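PDB 5OET: glutathione synthetase-like effector 30 (Gpa-GSS30-apo) from Globodera pallida, which is an effector of a plant-parasitic nematode, related to the ATP-dependent ligases that join glycine to gamma-glutamylcysteine, and probably diverged from the housekeeping enzyme. Local coordinates for residues Lys109-Leu114 with Phe163-Asp168. Numbering follows the deposited sequence.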
loop_
_atom_site.group_PDB
_atom_site.type_symbol
_atom_site.label_atom_id
_atom_site.label_comp_id
_atom_site.label_asym_id
_atom_site.label_seq_id
_atom_site.Cartn_x
_atom_site.Cartn_y
_atom_site.Cartn_z
ATOM N N LYS A 109 -15.540 23.972 11.381
ATOM C CA LYS A 109 -14.959 24.811 12.445
ATOM C C LYS A 109 -15.997 25.090 13.561
ATOM O O LYS A 109 -15.730 24.875 14.749
ATOM C CB LYS A 109 -14.420 26.114 11.846
ATOM C CG LYS A 109 -13.483 26.909 12.734
ATOM C CD LYS A 109 -13.393 28.362 12.267
ATOM C CE LYS A 109 -12.708 29.263 13.288
ATOM N NZ LYS A 109 -11.242 28.987 13.404
ATOM N N ALA A 110 -17.187 25.529 13.158
ATOM C CA ALA A 110 -18.306 25.760 14.083
ATOM C C ALA A 110 -18.713 24.506 14.846
ATOM O O ALA A 110 -19.036 24.551 16.036
ATOM C CB ALA A 110 -19.507 26.286 13.315
ATOM N N MET A 111 -18.720 23.390 14.143
ATOM C CA MET A 111 -19.155 22.125 14.715
ATOM C C MET A 111 -18.187 21.632 15.816
ATOM O O MET A 111 -18.622 21.167 16.876
ATOM C CB MET A 111 -19.309 21.077 13.616
ATOM C CG MET A 111 -20.434 20.109 13.899
ATOM S SD MET A 111 -22.004 20.777 13.345
ATOM C CE MET A 111 -23.092 20.019 14.581
ATOM N N LEU A 112 -16.880 21.757 15.582
ATOM C CA LEU A 112 -15.899 21.454 16.629
ATOM C C LEU A 112 -16.060 22.403 17.818
ATOM O O LEU A 112 -16.113 21.965 18.955
ATOM C CB LEU A 112 -14.473 21.532 16.087
ATOM C CG LEU A 112 -14.068 20.551 14.985
ATOM C CD1 LEU A 112 -12.679 20.864 14.450
ATOM C CD2 LEU A 112 -14.126 19.138 15.511
ATOM N N LEU A 113 -16.173 23.693 17.554
ATOM C CA LEU A 113 -16.319 24.658 18.639
ATOM C C LEU A 113 -17.524 24.410 19.533
ATOM O O LEU A 113 -17.425 24.573 20.718
ATOM C CB LEU A 113 -16.339 26.102 18.109
ATOM C CG LEU A 113 -15.011 26.711 17.650
ATOM C CD1 LEU A 113 -15.192 28.190 17.353
ATOM C CD2 LEU A 113 -13.916 26.511 18.696
ATOM N N LEU A 114 -18.657 24.000 18.972
ATOM C CA LEU A 114 -19.859 23.720 19.784
ATOM C C LEU A 114 -19.678 22.522 20.727
ATOM O O LEU A 114 -20.027 22.592 21.885
ATOM C CB LEU A 114 -21.059 23.477 18.876
ATOM C CG LEU A 114 -22.323 22.914 19.515
ATOM C CD1 LEU A 114 -22.850 23.863 20.570
ATOM C CD2 LEU A 114 -23.389 22.654 18.471
ATOM N N PHE A 163 -8.883 17.000 20.153
ATOM C CA PHE A 163 -10.277 16.708 19.866
ATOM C C PHE A 163 -10.470 16.634 18.362
ATOM O O PHE A 163 -10.392 17.653 17.683
ATOM C CB PHE A 163 -11.134 17.782 20.529
ATOM C CG PHE A 163 -12.562 17.777 20.105
ATOM C CD1 PHE A 163 -13.271 16.585 19.972
ATOM C CD2 PHE A 163 -13.216 18.983 19.853
ATOM C CE1 PHE A 163 -14.601 16.596 19.574
ATOM C CE2 PHE A 163 -14.541 19.008 19.459
ATOM C CZ PHE A 163 -15.237 17.818 19.317
ATOM N N CYS A 164 -10.662 15.416 17.858
ATOM C CA CYS A 164 -10.850 15.150 16.433
ATOM C C CYS A 164 -12.280 14.634 16.250
ATOM O O CYS A 164 -12.755 13.802 17.025
ATOM C CB CYS A 164 -9.829 14.119 15.900
ATOM S SG CYS A 164 -8.097 14.681 15.641
ATOM N N GLN A 165 -12.951 15.141 15.213
ATOM C CA GLN A 165 -14.357 14.851 14.959
ATOM C C GLN A 165 -14.547 14.472 13.512
ATOM O O GLN A 165 -13.820 14.950 12.657
ATOM C CB GLN A 165 -15.192 16.080 15.284
ATOM C CG GLN A 165 -16.649 15.845 15.657
ATOM C CD GLN A 165 -17.390 17.156 15.871
ATOM O OE1 GLN A 165 -17.492 17.965 14.960
ATOM N NE2 GLN A 165 -17.897 17.378 17.082
ATOM N N ARG A 166 -15.496 13.569 13.266
ATOM C CA ARG A 166 -16.036 13.320 11.931
ATOM C C ARG A 166 -17.533 13.566 12.000
ATOM O O ARG A 166 -18.230 12.864 12.710
ATOM C CB ARG A 166 -15.730 11.893 11.447
ATOM C CG ARG A 166 -15.698 11.775 9.910
ATOM C CD ARG A 166 -15.557 10.341 9.410
ATOM N NE ARG A 166 -16.729 9.532 9.766
ATOM C CZ ARG A 166 -16.730 8.308 10.310
ATOM N NH1 ARG A 166 -15.594 7.643 10.580
ATOM N NH2 ARG A 166 -17.895 7.740 10.594
ATOM N N ALA A 167 -18.006 14.587 11.294
ATOM C CA ALA A 167 -19.445 14.866 11.127
ATOM C C ALA A 167 -19.899 14.218 9.833
ATOM O O ALA A 167 -19.257 14.426 8.806
ATOM C CB ALA A 167 -19.685 16.363 11.049
ATOM N N ASP A 168 -20.983 13.444 9.873
ATOM C CA ASP A 168 -21.537 12.804 8.686
ATOM C C ASP A 168 -22.798 13.528 8.143
ATOM O O ASP A 168 -23.633 14.000 8.896
ATOM C CB ASP A 168 -21.816 11.331 8.976
ATOM C CG ASP A 168 -20.530 10.529 9.253
ATOM O OD1 ASP A 168 -19.419 11.011 8.940
ATOM O OD2 ASP A 168 -20.613 9.412 9.800
#
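Leu112 and Gln165 form the middle of this contact, where the CD2 methyl of Leu112 lies 3.2 Å from Gln165 CB, with CD and OE1 of the same glutamine also close to it. The two side chains run past each other in opposite directions. Leu112 CD2 also meets the Phe163 ring, 4.0 Å from CE2; the same leucine branch thus touches both Phe163 and Gln165, whose CB atoms point toward the helix. The ring turns its edge to the helix backbone: Leu112 O lies close to the ring plane, 3.4 Å from Phe163 CE2, which places a carbonyl oxygen against the weakly positive C-H edge of the ring, probably a mildly favourable arrangement.

With CG anti to the backbone N (chi1 -155°) and the chain extended beyond it, Gln165 reaches across to the helix, where its side chain crosses that of Met111 at about a right angle, OE1 lying 3.8 Å from Met111 CG. These are van der Waals contacts. The buried amide is instead tied through NE2 to His347 NE2 by a hydrogen bond, which helps to fix its rotation. On the other face of the strand, Arg166 and Asp168 form a side-on salt bridge, with NE to OD1 at 3.2 Å and NH2 to OD2 at 3.3 Å, both in the guanidinium plane, while Cys164 forms a disulfide with Cys480.

Helix 98-119 thus packs through apolar and amide contacts on an antiparallel region of the large mixed sheet, within the eukaryotic glutathione synthase family region, the two short segments inclined at 123° with axes 9.5 Å apart. Tyr115, further along the helix, also touches Phe163 and Gln165, and Phe343 meets the Phe163 ring. Strand 160-173 is hydrogen-bonded between antiparallel neighbours 179-188 and 469-484, whose Gln183 and Leu481 touch Met111 and Leu112.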